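Local atomic coordinates of DyP-type peroxidase (Thermobifida cellulosilytica, PDB entry 4GS1), a protein that probably catalyses the peroxide-driven oxidation of dyes and other substrates at a haem iron, as a DyP-type peroxidase with a ferredoxin-like fold. Residues T220-A225 with G314-R319; P299-V304 with G362-R367; R305-E310 with R356-Q361. One frame throughout, in Å; residues are numbered along the deposited sequence.

Going from the N terminus, the first segment met is 220-225, on helix 217-223. Contact 1 closes a loop of 88 residues when 314-319 returns to this helix and leads into strand 318-328. Inside that loop lie 299-304 and 305-310, successive pieces of the proximal haem segment, which includes helix 303-307. Their partners come only beyond contact 1, which therefore crosses both: 356-361 on helix 351-360 closes contact 3 over 45 residues, and 362-367 in the loop after it closes contact 2 over 57. Contact 3 is nested inside contact 2, with centres about 8 Å apart. All three reach the haem: contacts 2 and 3 on the histidine-ligand face, contact 1 on the opposite face through Arg-319.

Contact 1: residues T220-A225 with G314-R319; sequences TRTVTA and GARMVR. With HEM (protoporphyrin IX containing Fe), chain F; OXY (oxygen molecule), chain G.
Thr-222 lays its methyl against the backbone of Met-317, with CG2 3.6 Å from Met-317 CA. The methyl gets there because it stands anti to the Thr-222 backbone N; this leaves OG1 beside that N, where it is bonded to Leu-218 O one helical turn back. Arg-316 crosses the threonine at about a right angle, bringing the aliphatic CD to 3.7 Å from Thr-222 OG1. One residue further along, Val-223 CG1 meets Val-318 CG2 at 3.6 Å. No direct hydrogen bond joins the segments, but a water donates to both Thr-222 O and Arg-316 O.

Helix 217-223 thus packs against the lead-in and start of strand 318-328, where Arg-319, next to Val-318, reaches the haem. The Arg-319 guanidinium lies with one face over HEM C4D. Arg-319 NH1 and NH2 each bond to HEM O2A at 2.9 Å, while NH1 also makes a weak bond to OXY O1. OXY O1 lies 2.4 Å from HEM FE. Asp-207 lines the same oxygen pocket. Apolar contacts and a water join the helix to the strand's lead-in and first residue, and the propionate grips the arginine by two N-H groups, which probably fixes its rotation beside the iron's distal site.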
loop_
_atom_site.group_PDB
_atom_site.type_symbol
_atom_site.label_atom_id
_atom_site.label_comp_id
_atom_site.label_asym_id
_atom_site.label_seq_id
_atom_site.Cartn_x
_atom_site.Cartn_y
_atom_site.Cartn_z
ATOM N N THR B 220 9.043 -13.902 25.699
ATOM C CA THR B 220 8.046 -14.944 25.905
ATOM C C THR B 220 7.099 -14.610 27.064
ATOM O O THR B 220 5.874 -14.746 26.929
ATOM C CB THR B 220 8.734 -16.306 26.123
ATOM O OG1 THR B 220 9.406 -16.679 24.912
ATOM C CG2 THR B 220 7.718 -17.376 26.476
ATOM N N ARG B 221 7.657 -14.148 28.183
ATOM C CA ARG B 221 6.856 -13.776 29.350
ATOM C C ARG B 221 5.923 -12.622 29.022
ATOM O O ARG B 221 4.812 -12.539 29.545
ATOM C CB ARG B 221 7.741 -13.367 30.536
ATOM C CG ARG B 221 8.468 -14.508 31.219
ATOM C CD ARG B 221 8.815 -14.175 32.675
ATOM N NE ARG B 221 9.692 -13.012 32.809
ATOM C CZ ARG B 221 10.995 -13.019 32.540
ATOM N NH1 ARG B 221 11.582 -14.124 32.101
ATOM N NH2 ARG B 221 11.715 -11.919 32.701
ATOM N N THR B 222 6.382 -11.730 28.155
ATOM C CA THR B 222 5.610 -10.539 27.833
ATOM C C THR B 222 4.384 -10.852 26.974
ATOM O O THR B 222 3.322 -10.274 27.193
ATOM C CB THR B 222 6.500 -9.492 27.142
ATOM O OG1 THR B 222 7.531 -9.078 28.050
ATOM C CG2 THR B 222 5.699 -8.279 26.732
ATOM N N VAL B 223 4.517 -11.772 26.016
ATOM C CA VAL B 223 3.419 -12.002 25.056
ATOM C C VAL B 223 2.497 -13.169 25.381
ATOM O O VAL B 223 1.396 -13.263 24.832
ATOM C CB VAL B 223 3.920 -12.186 23.602
ATOM C CG1 VAL B 223 4.751 -10.988 23.156
ATOM C CG2 VAL B 223 4.713 -13.482 23.457
ATOM N N THR B 224 2.932 -14.067 26.262
ATOM C CA THR B 224 2.218 -15.330 26.446
ATOM C C THR B 224 1.225 -15.329 27.602
ATOM O O THR B 224 1.569 -14.963 28.725
ATOM C CB THR B 224 3.219 -16.478 26.681
ATOM O OG1 THR B 224 4.212 -16.458 25.647
ATOM C CG2 THR B 224 2.504 -17.814 26.667
ATOM N N ALA B 225 -0.006 -15.770 27.336
ATOM C CA ALA B 225 -1.009 -15.880 28.388
ATOM C C ALA B 225 -0.657 -16.999 29.361
ATOM O O ALA B 225 -0.460 -18.140 28.952
ATOM C CB ALA B 225 -2.389 -16.121 27.789
ATOM N N GLY B 314 4.604 -1.997 36.072
ATOM C CA GLY B 314 5.405 -3.028 35.432
ATOM C C GLY B 314 4.875 -3.491 34.085
ATOM O O GLY B 314 5.458 -4.388 33.468
ATOM N N ALA B 315 3.770 -2.904 33.633
ATOM C CA ALA B 315 3.145 -3.317 32.373
ATOM C C ALA B 315 4.101 -3.254 31.181
ATOM O O ALA B 315 4.866 -2.297 31.023
ATOM C CB ALA B 315 1.887 -2.481 32.086
ATOM N N ARG B 316 4.037 -4.271 30.324
ATOM C CA ARG B 316 4.967 -4.392 29.211
ATOM C C ARG B 316 4.242 -5.033 28.045
ATOM O O ARG B 316 3.315 -5.815 28.241
ATOM C CB ARG B 316 6.162 -5.264 29.630
ATOM C CG ARG B 316 7.425 -5.084 28.795
ATOM C CD ARG B 316 8.609 -5.860 29.403
ATOM N NE ARG B 316 8.896 -5.456 30.780
ATOM C CZ ARG B 316 9.818 -4.560 31.121
ATOM N NH1 ARG B 316 10.560 -3.975 30.189
ATOM N NH2 ARG B 316 10.003 -4.253 32.398
ATOM N N MET B 317 4.657 -4.695 26.826
ATOM C CA MET B 317 4.047 -5.284 25.639
ATOM C C MET B 317 5.082 -5.396 24.528
ATOM O O MET B 317 6.160 -4.807 24.624
ATOM C CB MET B 317 2.857 -4.432 25.179
ATOM C CG MET B 317 3.254 -3.073 24.605
ATOM S SD MET B 317 1.885 -1.897 24.659
ATOM C CE MET B 317 1.978 -1.410 26.382
ATOM N N VAL B 318 4.766 -6.164 23.486
ATOM C CA VAL B 318 5.557 -6.134 22.261
ATOM C C VAL B 318 4.777 -5.375 21.205
ATOM O O VAL B 318 3.668 -5.766 20.842
ATOM C CB VAL B 318 5.904 -7.544 21.753
ATOM C CG1 VAL B 318 6.484 -7.475 20.350
ATOM C CG2 VAL B 318 6.904 -8.200 22.702
ATOM N N ARG B 319 5.347 -4.271 20.738
ATOM C CA ARG B 319 4.710 -3.471 19.700
ATOM C C ARG B 319 5.242 -3.889 18.337
ATOM O O ARG B 319 6.447 -3.843 18.098
ATOM C CB ARG B 319 4.953 -1.977 19.971
ATOM C CG ARG B 319 4.177 -1.440 21.170
ATOM C CD ARG B 319 4.739 -0.111 21.679
ATOM N NE ARG B 319 6.110 -0.271 22.173
ATOM C CZ ARG B 319 7.169 0.392 21.713
ATOM N NH1 ARG B 319 7.036 1.307 20.757
ATOM N NH2 ARG B 319 8.369 0.147 22.226
HETATM C CHA HEM F . 7.751 4.006 22.836
HETATM C CHB HEM F . 5.887 6.276 18.986
HETATM C CHC HEM F . 1.398 5.033 20.364
HETATM C CHD HEM F . 3.268 2.397 23.993
HETATM C C1A HEM F . 7.619 4.745 21.693
HETATM C C2A HEM F . 8.713 5.369 20.991
HETATM C C3A HEM F . 8.192 5.998 19.927
HETATM C C4A HEM F . 6.767 5.780 19.925
HETATM C CMA HEM F . 8.962 6.815 18.860
HETATM C CAA HEM F . 10.200 5.301 21.431
HETATM C CBA HEM F . 10.954 4.144 20.752
HETATM C CGA HEM F . 10.525 2.795 21.261
HETATM O O1A HEM F . 10.940 2.413 22.397
HETATM O O2A HEM F . 9.787 2.087 20.529
HETATM C C1B HEM F . 4.517 6.153 19.037
HETATM C C2B HEM F . 3.593 6.773 18.113
HETATM C C3B HEM F . 2.347 6.446 18.492
HETATM C C4B HEM F . 2.445 5.594 19.662
HETATM C CMB HEM F . 4.050 7.676 16.942
HETATM C CAB HEM F . 0.992 6.829 17.843
HETATM C CBB HEM F . 0.874 7.179 16.546
HETATM C C1C HEM F . 1.516 4.212 21.471
HETATM C C2C HEM F . 0.422 3.607 22.219
HETATM C C3C HEM F . 0.947 2.863 23.215
HETATM C C4C HEM F . 2.382 3.006 23.136
HETATM C CMC HEM F . -1.069 3.775 21.853
HETATM C CAC HEM F . 0.265 2.006 24.318
HETATM C CBC HEM F . -0.994 2.157 24.734
HETATM C C1D HEM F . 4.627 2.577 23.992
HETATM C C2D HEM F . 5.533 1.907 24.893
HETATM C C3D HEM F . 6.917 2.416 24.543
HETATM C C4D HEM F . 6.728 3.332 23.446
HETATM C CMD HEM F . 5.191 0.890 26.008
HETATM C CAD HEM F . 8.236 2.008 25.218
HETATM C CBD HEM F . 8.416 2.793 26.519
HETATM C CGD HEM F . 9.701 2.329 27.169
HETATM O O1D HEM F . 10.759 2.981 26.950
HETATM O O2D HEM F . 9.681 1.290 27.882
HETATM N NA HEM F . 6.432 5.003 21.027
HETATM N NB HEM F . 3.786 5.442 19.976
HETATM N NC HEM F . 2.710 3.837 22.071
HETATM N ND HEM F . 5.366 3.408 23.145
HETATM FE FE HEM F . 4.570 4.499 21.628
HETATM O O1 OXY G . 4.728 2.785 19.953
HETATM O O2 OXY G . 4.625 2.082 18.659
HETATM O O HOH W 1 2.891 -8.334 29.055
#

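Contact 2: residues P299-V304 with G362-R367. With HEM (protoporphyrin IX containing Fe), chain F.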
loop_
_atom_site.group_PDB
_atom_site.type_symbol
_atom_site.label_atom_id
_atom_site.label_comp_id
_atom_site.label_asym_id
_atom_site.label_seq_id
_atom_site.Cartn_x
_atom_site.Cartn_y
_atom_site.Cartn_z
ATOM N N PRO B 299 10.828 15.669 29.267
ATOM C CA PRO B 299 9.701 16.410 29.855
ATOM C C PRO B 299 8.693 15.544 30.605
ATOM O O PRO B 299 8.597 14.336 30.352
ATOM C CB PRO B 299 9.022 17.024 28.626
ATOM C CG PRO B 299 10.149 17.228 27.659
ATOM C CD PRO B 299 11.034 16.013 27.847
ATOM N N GLU B 300 7.932 16.173 31.500
ATOM C CA GLU B 300 6.937 15.478 32.313
ATOM C C GLU B 300 5.841 14.826 31.468
ATOM O O GLU B 300 5.193 13.856 31.913
ATOM C CB GLU B 300 6.314 16.456 33.316
ATOM C CG GLU B 300 5.841 15.806 34.605
ATOM C CD GLU B 300 6.965 15.516 35.600
ATOM O OE1 GLU B 300 7.385 16.454 36.319
ATOM O OE2 GLU B 300 7.414 14.348 35.676
ATOM N N ASP B 301 5.631 15.349 30.261
ATOM C CA ASP B 301 4.591 14.832 29.383
ATOM C C ASP B 301 5.153 14.090 28.169
ATOM O O ASP B 301 4.435 13.854 27.200
ATOM C CB ASP B 301 3.634 15.954 28.932
ATOM C CG ASP B 301 4.335 17.046 28.142
ATOM O OD1 ASP B 301 5.584 17.031 28.072
ATOM O OD2 ASP B 301 3.638 17.921 27.573
ATOM N N ALA B 302 6.427 13.706 28.220
ATOM C CA ALA B 302 7.012 12.963 27.097
ATOM C C ALA B 302 6.430 11.565 26.995
ATOM O O ALA B 302 6.220 10.895 28.005
ATOM C CB ALA B 302 8.521 12.875 27.248
ATOM N N HIS B 303 6.185 11.128 25.760
ATOM C CA HIS B 303 5.618 9.811 25.490
ATOM C C HIS B 303 6.350 8.676 26.211
ATOM O O HIS B 303 5.712 7.857 26.884
ATOM C CB HIS B 303 5.589 9.560 23.978
ATOM C CG HIS B 303 4.910 8.287 23.585
ATOM N ND1 HIS B 303 3.545 8.112 23.683
ATOM C CD2 HIS B 303 5.409 7.139 23.071
ATOM C CE1 HIS B 303 3.230 6.903 23.246
ATOM N NE2 HIS B 303 4.339 6.297 22.874
ATOM N N VAL B 304 7.677 8.607 26.089
ATOM C CA VAL B 304 8.377 7.472 26.693
ATOM C C VAL B 304 8.412 7.539 28.212
ATOM O O VAL B 304 8.573 6.504 28.856
ATOM C CB VAL B 304 9.798 7.223 26.129
ATOM C CG1 VAL B 304 9.754 7.128 24.598
ATOM C CG2 VAL B 304 10.776 8.310 26.587
ATOM N N GLY B 362 -1.678 13.132 30.147
ATOM C CA GLY B 362 -1.491 14.172 29.146
ATOM C C GLY B 362 -0.275 14.064 28.247
ATOM O O GLY B 362 0.438 15.052 28.038
ATOM N N ASP B 363 -0.050 12.868 27.710
ATOM C CA ASP B 363 1.002 12.611 26.729
ATOM C C ASP B 363 0.985 13.700 25.664
ATOM O O ASP B 363 -0.048 13.962 25.060
ATOM C CB ASP B 363 0.725 11.242 26.107
ATOM C CG ASP B 363 1.772 10.802 25.092
ATOM O OD1 ASP B 363 2.782 11.508 24.860
ATOM O OD2 ASP B 363 1.569 9.710 24.515
ATOM N N ALA B 364 2.125 14.353 25.454
ATOM C CA ALA B 364 2.240 15.385 24.421
ATOM C C ALA B 364 1.866 14.855 23.042
ATOM O O ALA B 364 1.406 15.612 22.184
ATOM C CB ALA B 364 3.662 15.956 24.410
ATOM N N LEU B 365 2.058 13.557 22.829
ATOM C CA LEU B 365 1.710 12.936 21.549
ATOM C C LEU B 365 0.199 12.915 21.304
ATOM O O LEU B 365 -0.247 12.782 20.158
ATOM C CB LEU B 365 2.272 11.515 21.499
ATOM C CG LEU B 365 2.319 10.786 20.165
ATOM C CD1 LEU B 365 3.115 11.575 19.117
ATOM C CD2 LEU B 365 2.938 9.397 20.391
ATOM N N ASN B 366 -0.597 13.060 22.365
ATOM C CA ASN B 366 -2.057 13.055 22.198
ATOM C C ASN B 366 -2.518 14.111 21.200
ATOM O O ASN B 366 -3.459 13.891 20.425
ATOM C CB ASN B 366 -2.775 13.306 23.539
ATOM C CG ASN B 366 -2.704 12.116 24.491
ATOM O OD1 ASN B 366 -2.404 10.992 24.086
ATOM N ND2 ASN B 366 -3.002 12.362 25.765
ATOM N N ARG B 367 -1.863 15.267 21.216
ATOM C CA ARG B 367 -2.305 16.373 20.381
ATOM C C ARG B 367 -1.939 16.190 18.913
ATOM O O ARG B 367 -2.369 16.974 18.070
ATOM C CB ARG B 367 -1.752 17.709 20.906
ATOM C CG ARG B 367 -2.107 17.960 22.366
ATOM C CD ARG B 367 -1.861 19.404 22.775
ATOM N NE ARG B 367 -2.307 19.646 24.150
ATOM C CZ ARG B 367 -1.556 19.421 25.224
ATOM N NH1 ARG B 367 -2.040 19.658 26.435
ATOM N NH2 ARG B 367 -0.321 18.948 25.084
HETATM C CHA HEM F . 7.751 4.006 22.836
HETATM C CHB HEM F . 5.887 6.276 18.986
HETATM C CHC HEM F . 1.398 5.033 20.364
HETATM C CHD HEM F . 3.268 2.397 23.993
HETATM C C1A HEM F . 7.619 4.745 21.693
HETATM C C2A HEM F . 8.713 5.369 20.991
HETATM C C3A HEM F . 8.192 5.998 19.927
HETATM C C4A HEM F . 6.767 5.780 19.925
HETATM C CMA HEM F . 8.962 6.815 18.860
HETATM C CAA HEM F . 10.200 5.301 21.431
HETATM C CBA HEM F . 10.954 4.144 20.752
HETATM C CGA HEM F . 10.525 2.795 21.261
HETATM O O1A HEM F . 10.940 2.413 22.397
HETATM O O2A HEM F . 9.787 2.087 20.529
HETATM C C1B HEM F . 4.517 6.153 19.037
HETATM C C2B HEM F . 3.593 6.773 18.113
HETATM C C3B HEM F . 2.347 6.446 18.492
HETATM C C4B HEM F . 2.445 5.594 19.662
HETATM C CMB HEM F . 4.050 7.676 16.942
HETATM C CAB HEM F . 0.992 6.829 17.843
HETATM C CBB HEM F . 0.874 7.179 16.546
HETATM C C1C HEM F . 1.516 4.212 21.471
HETATM C C2C HEM F . 0.422 3.607 22.219
HETATM C C3C HEM F . 0.947 2.863 23.215
HETATM C C4C HEM F . 2.382 3.006 23.136
HETATM C CMC HEM F . -1.069 3.775 21.853
HETATM C CAC HEM F . 0.265 2.006 24.318
HETATM C CBC HEM F . -0.994 2.157 24.734
HETATM C C1D HEM F . 4.627 2.577 23.992
HETATM C C2D HEM F . 5.533 1.907 24.893
HETATM C C3D HEM F . 6.917 2.416 24.543
HETATM C C4D HEM F . 6.728 3.332 23.446
HETATM C CMD HEM F . 5.191 0.890 26.008
HETATM C CAD HEM F . 8.236 2.008 25.218
HETATM C CBD HEM F . 8.416 2.793 26.519
HETATM C CGD HEM F . 9.701 2.329 27.169
HETATM O O1D HEM F . 10.759 2.981 26.950
HETATM O O2D HEM F . 9.681 1.290 27.882
HETATM N NA HEM F . 6.432 5.003 21.027
HETATM N NB HEM F . 3.786 5.442 19.976
HETATM N NC HEM F . 2.710 3.837 22.071
HETATM N ND HEM F . 5.366 3.408 23.145
HETATM FE FE HEM F . 4.570 4.499 21.628
HETATM O O HOH W 2 0.909 17.610 27.263
#
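The proximal haem site of this peroxidase is built here, where the start of helix 303-307 brings in the iron-binding histidine and the loop after helix 351-360 supplies its carboxylate partner. His-303 NE2 coordinates the haem iron at 2.2 Å, on the face opposite the bound oxygen molecule. Its CG, anti to the backbone N (chi1 -175°), carries the ring out between iron and Asp-363. On the other side of the imidazole, His-303 ND1 donates to Asp-363 OD2 over 2.7 Å, a nearly straight bond at 168°. Asp-363 OD2 lies in the ring plane and is met on its syn side, with ring and carboxylate planes 26° apart. Such a His-carboxylate pair behind the iron is familiar from haem peroxidases, and it should fix the ring's rotation about the iron bond.

The second oxygen of Asp-363 is held too. OD1 accepts from Leu-365 N at 3.0 Å in an Asx turn, the N-H coming from well above the carboxylate plane. Leu-365 then reaches back along the site: its CD2 covers one face of the His-303 ring in a CH-pi contact, 3.8 Å from the centroid, and the same methyl rests 3.5 Å from HEM C2B. The one methyl thus fills the corner where the imidazole stands on the porphyrin.

Further from the iron, the backbones are pinned together by Ala-364 N, which donates to Asp-301 O at 2.9 Å. At the outer rim, one water donates to Asp-301 OD2 and Gly-362 O and accepts from Arg-367 NH2, 2.8 Å away.

Contact 3: residues R305-E310 with R356-Q361. With HEM (protoporphyrin IX containing Fe), chain F.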
loop_
_atom_site.group_PDB
_atom_site.type_symbol
_atom_site.label_atom_id
_atom_site.label_comp_id
_atom_site.label_asym_id
_atom_site.label_seq_id
_atom_site.Cartn_x
_atom_site.Cartn_y
_atom_site.Cartn_z
ATOM N N ARG B 305 8.255 8.730 28.786
ATOM C CA ARG B 305 8.147 8.838 30.242
ATOM C C ARG B 305 6.848 8.202 30.717
ATOM O O ARG B 305 6.835 7.429 31.688
ATOM C CB ARG B 305 8.231 10.302 30.708
ATOM C CG ARG B 305 8.010 10.462 32.213
ATOM C CD ARG B 305 8.104 11.915 32.664
ATOM N NE ARG B 305 9.457 12.457 32.529
ATOM C CZ ARG B 305 10.451 12.222 33.383
ATOM N NH1 ARG B 305 11.640 12.770 33.171
ATOM N NH2 ARG B 305 10.253 11.453 34.451
ATOM N N LEU B 306 5.750 8.512 30.034
ATOM C CA LEU B 306 4.458 8.029 30.498
ATOM C C LEU B 306 4.221 6.569 30.147
ATOM O O LEU B 306 3.470 5.884 30.840
ATOM C CB LEU B 306 3.328 8.911 29.958
ATOM C CG LEU B 306 3.374 10.380 30.364
ATOM C CD1 LEU B 306 2.197 11.102 29.727
ATOM C CD2 LEU B 306 3.334 10.526 31.877
ATOM N N ALA B 307 4.865 6.086 29.084
ATOM C CA ALA B 307 4.688 4.694 28.663
ATOM C C ALA B 307 5.628 3.689 29.337
ATOM O O ALA B 307 5.434 2.487 29.203
ATOM C CB ALA B 307 4.803 4.581 27.140
ATOM N N ASN B 308 6.641 4.174 30.049
ATOM C CA ASN B 308 7.633 3.294 30.685
ATOM C C ASN B 308 6.962 2.317 31.644
ATOM O O ASN B 308 6.065 2.717 32.380
ATOM C CB ASN B 308 8.620 4.152 31.476
ATOM C CG ASN B 308 9.850 3.389 31.896
ATOM O OD1 ASN B 308 9.811 2.575 32.826
ATOM N ND2 ASN B 308 10.961 3.648 31.216
ATOM N N PRO B 309 7.380 1.038 31.636
ATOM C CA PRO B 309 6.788 0.073 32.574
ATOM C C PRO B 309 6.792 0.552 34.029
ATOM O O PRO B 309 5.844 0.244 34.765
ATOM C CB PRO B 309 7.687 -1.157 32.412
ATOM C CG PRO B 309 8.111 -1.095 30.968
ATOM C CD PRO B 309 8.327 0.388 30.705
ATOM N N GLU B 310 7.806 1.315 34.436
ATOM C CA GLU B 310 7.872 1.775 35.830
ATOM C C GLU B 310 6.746 2.740 36.218
ATOM O O GLU B 310 6.454 2.902 37.406
ATOM C CB GLU B 310 9.236 2.399 36.158
ATOM C CG GLU B 310 10.439 1.488 35.913
ATOM C CD GLU B 310 10.639 0.418 36.972
ATOM O OE1 GLU B 310 9.797 0.278 37.883
ATOM O OE2 GLU B 310 11.663 -0.302 36.902
ATOM N N ARG B 356 -4.117 4.126 29.525
ATOM C CA ARG B 356 -4.676 4.953 30.602
ATOM C C ARG B 356 -3.716 6.061 31.021
ATOM O O ARG B 356 -4.130 7.207 31.209
ATOM C CB ARG B 356 -5.041 4.102 31.823
ATOM C CG ARG B 356 -6.297 3.281 31.646
ATOM C CD ARG B 356 -7.034 3.133 32.969
ATOM N NE ARG B 356 -8.474 3.262 32.774
ATOM C CZ ARG B 356 -9.303 2.233 32.634
ATOM N NH1 ARG B 356 -8.836 0.992 32.683
ATOM N NH2 ARG B 356 -10.601 2.445 32.455
ATOM N N SER B 357 -2.437 5.722 31.174
ATOM C CA SER B 357 -1.437 6.734 31.529
ATOM C C SER B 357 -1.281 7.798 30.440
ATOM O O SER B 357 -1.203 8.992 30.734
ATOM C CB SER B 357 -0.078 6.098 31.843
ATOM O OG SER B 357 -0.147 5.305 33.020
ATOM N N LEU B 358 -1.235 7.381 29.179
ATOM C CA LEU B 358 -1.037 8.355 28.106
ATOM C C LEU B 358 -2.194 9.344 28.069
ATOM O O LEU B 358 -2.000 10.547 27.882
ATOM C CB LEU B 358 -0.888 7.664 26.750
ATOM C CG LEU B 358 0.233 6.633 26.630
ATOM C CD1 LEU B 358 0.237 6.031 25.217
ATOM C CD2 LEU B 358 1.599 7.230 26.982
ATOM N N VAL B 359 -3.402 8.834 28.269
ATOM C CA VAL B 359 -4.584 9.680 28.239
ATOM C C VAL B 359 -4.683 10.551 29.483
ATOM O O VAL B 359 -4.824 11.772 29.388
ATOM C CB VAL B 359 -5.870 8.811 28.101
ATOM C CG1 VAL B 359 -7.112 9.679 28.202
ATOM C CG2 VAL B 359 -5.853 8.062 26.785
ATOM N N GLU B 360 -4.591 9.931 30.656
ATOM C CA GLU B 360 -4.844 10.649 31.908
ATOM C C GLU B 360 -3.709 11.552 32.374
ATOM O O GLU B 360 -3.938 12.502 33.125
ATOM C CB GLU B 360 -5.230 9.663 33.019
ATOM C CG GLU B 360 -6.515 8.894 32.721
ATOM C CD GLU B 360 -6.766 7.750 33.692
ATOM O OE1 GLU B 360 -6.037 7.646 34.704
ATOM O OE2 GLU B 360 -7.693 6.950 33.431
ATOM N N GLN B 361 -2.487 11.266 31.936
ATOM C CA GLN B 361 -1.357 12.097 32.330
ATOM C C GLN B 361 -0.910 13.063 31.236
ATOM O O GLN B 361 0.107 13.736 31.380
ATOM C CB GLN B 361 -0.192 11.229 32.827
ATOM C CG GLN B 361 -0.593 10.314 33.981
ATOM C CD GLN B 361 0.545 9.437 34.455
ATOM O OE1 GLN B 361 0.467 8.212 34.388
ATOM N NE2 GLN B 361 1.607 10.061 34.951
HETATM C CHA HEM F . 7.751 4.006 22.836
HETATM C CHB HEM F . 5.887 6.276 18.986
HETATM C CHC HEM F . 1.398 5.033 20.364
HETATM C CHD HEM F . 3.268 2.397 23.993
HETATM C C1A HEM F . 7.619 4.745 21.693
HETATM C C2A HEM F . 8.713 5.369 20.991
HETATM C C3A HEM F . 8.192 5.998 19.927
HETATM C C4A HEM F . 6.767 5.780 19.925
HETATM C CMA HEM F . 8.962 6.815 18.860
HETATM C CAA HEM F . 10.200 5.301 21.431
HETATM C CBA HEM F . 10.954 4.144 20.752
HETATM C CGA HEM F . 10.525 2.795 21.261
HETATM O O1A HEM F . 10.940 2.413 22.397
HETATM O O2A HEM F . 9.787 2.087 20.529
HETATM C C1B HEM F . 4.517 6.153 19.037
HETATM C C2B HEM F . 3.593 6.773 18.113
HETATM C C3B HEM F . 2.347 6.446 18.492
HETATM C C4B HEM F . 2.445 5.594 19.662
HETATM C CMB HEM F . 4.050 7.676 16.942
HETATM C CAB HEM F . 0.992 6.829 17.843
HETATM C CBB HEM F . 0.874 7.179 16.546
HETATM C C1C HEM F . 1.516 4.212 21.471
HETATM C C2C HEM F . 0.422 3.607 22.219
HETATM C C3C HEM F . 0.947 2.863 23.215
HETATM C C4C HEM F . 2.382 3.006 23.136
HETATM C CMC HEM F . -1.069 3.775 21.853
HETATM C CAC HEM F . 0.265 2.006 24.318
HETATM C CBC HEM F . -0.994 2.157 24.734
HETATM C C1D HEM F . 4.627 2.577 23.992
HETATM C C2D HEM F . 5.533 1.907 24.893
HETATM C C3D HEM F . 6.917 2.416 24.543
HETATM C C4D HEM F . 6.728 3.332 23.446
HETATM C CMD HEM F . 5.191 0.890 26.008
HETATM C CAD HEM F . 8.236 2.008 25.218
HETATM C CBD HEM F . 8.416 2.793 26.519
HETATM C CGD HEM F . 9.701 2.329 27.169
HETATM O O1D HEM F . 10.759 2.981 26.950
HETATM O O2D HEM F . 9.681 1.290 27.882
HETATM N NA HEM F . 6.432 5.003 21.027
HETATM N NB HEM F . 3.786 5.442 19.976
HETATM N NC HEM F . 2.710 3.837 22.071
HETATM N ND HEM F . 5.366 3.408 23.145
HETATM FE FE HEM F . 4.570 4.499 21.628
#
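Leu-306 of helix 303-307 and Leu-358 of helix 351-360 meet in a helix-helix contact under the proximal face of the haem, with Leu-306 CB 3.8 Å from Leu-358 CD2. Leu-358 is forked between two tasks: CD2 faces the neighbouring helix, also lying 4.2 Å from Ala-307 CB, while CD1 reaches HEM C3C at 3.8 Å. Ala-307 comes up beside it on the same haem face, its CB 3.6 Å from HEM C2D.

Toward the surface, Leu-306 turns CG anti to its carbonyl carbon (chi1 -60°), and both methyls spread against Gln-361. CD2 lies 3.7 Å from Gln-361 CB and 3.6 Å from Gln-361 NE2, the two side chains slanting past each other. With an alanine in place of Leu-306, CG and both methyls are gone, and the aliphatic part of Gln-361 would probably be left without its packing partner.

The outer shell is polar. Leu-306 O accepts from Asn-311 and Asn-312, Gln-361 OE1 bonds to Asn-311, and Ser-357 OG to Asn-312, so Asn-311 and Asn-312, in the turn after helix 303-307, tie it to both helices. In that turn Asn-308 OD1 makes an Asx turn, accepting from Glu-310 N at 2.9 Å on a lone pair.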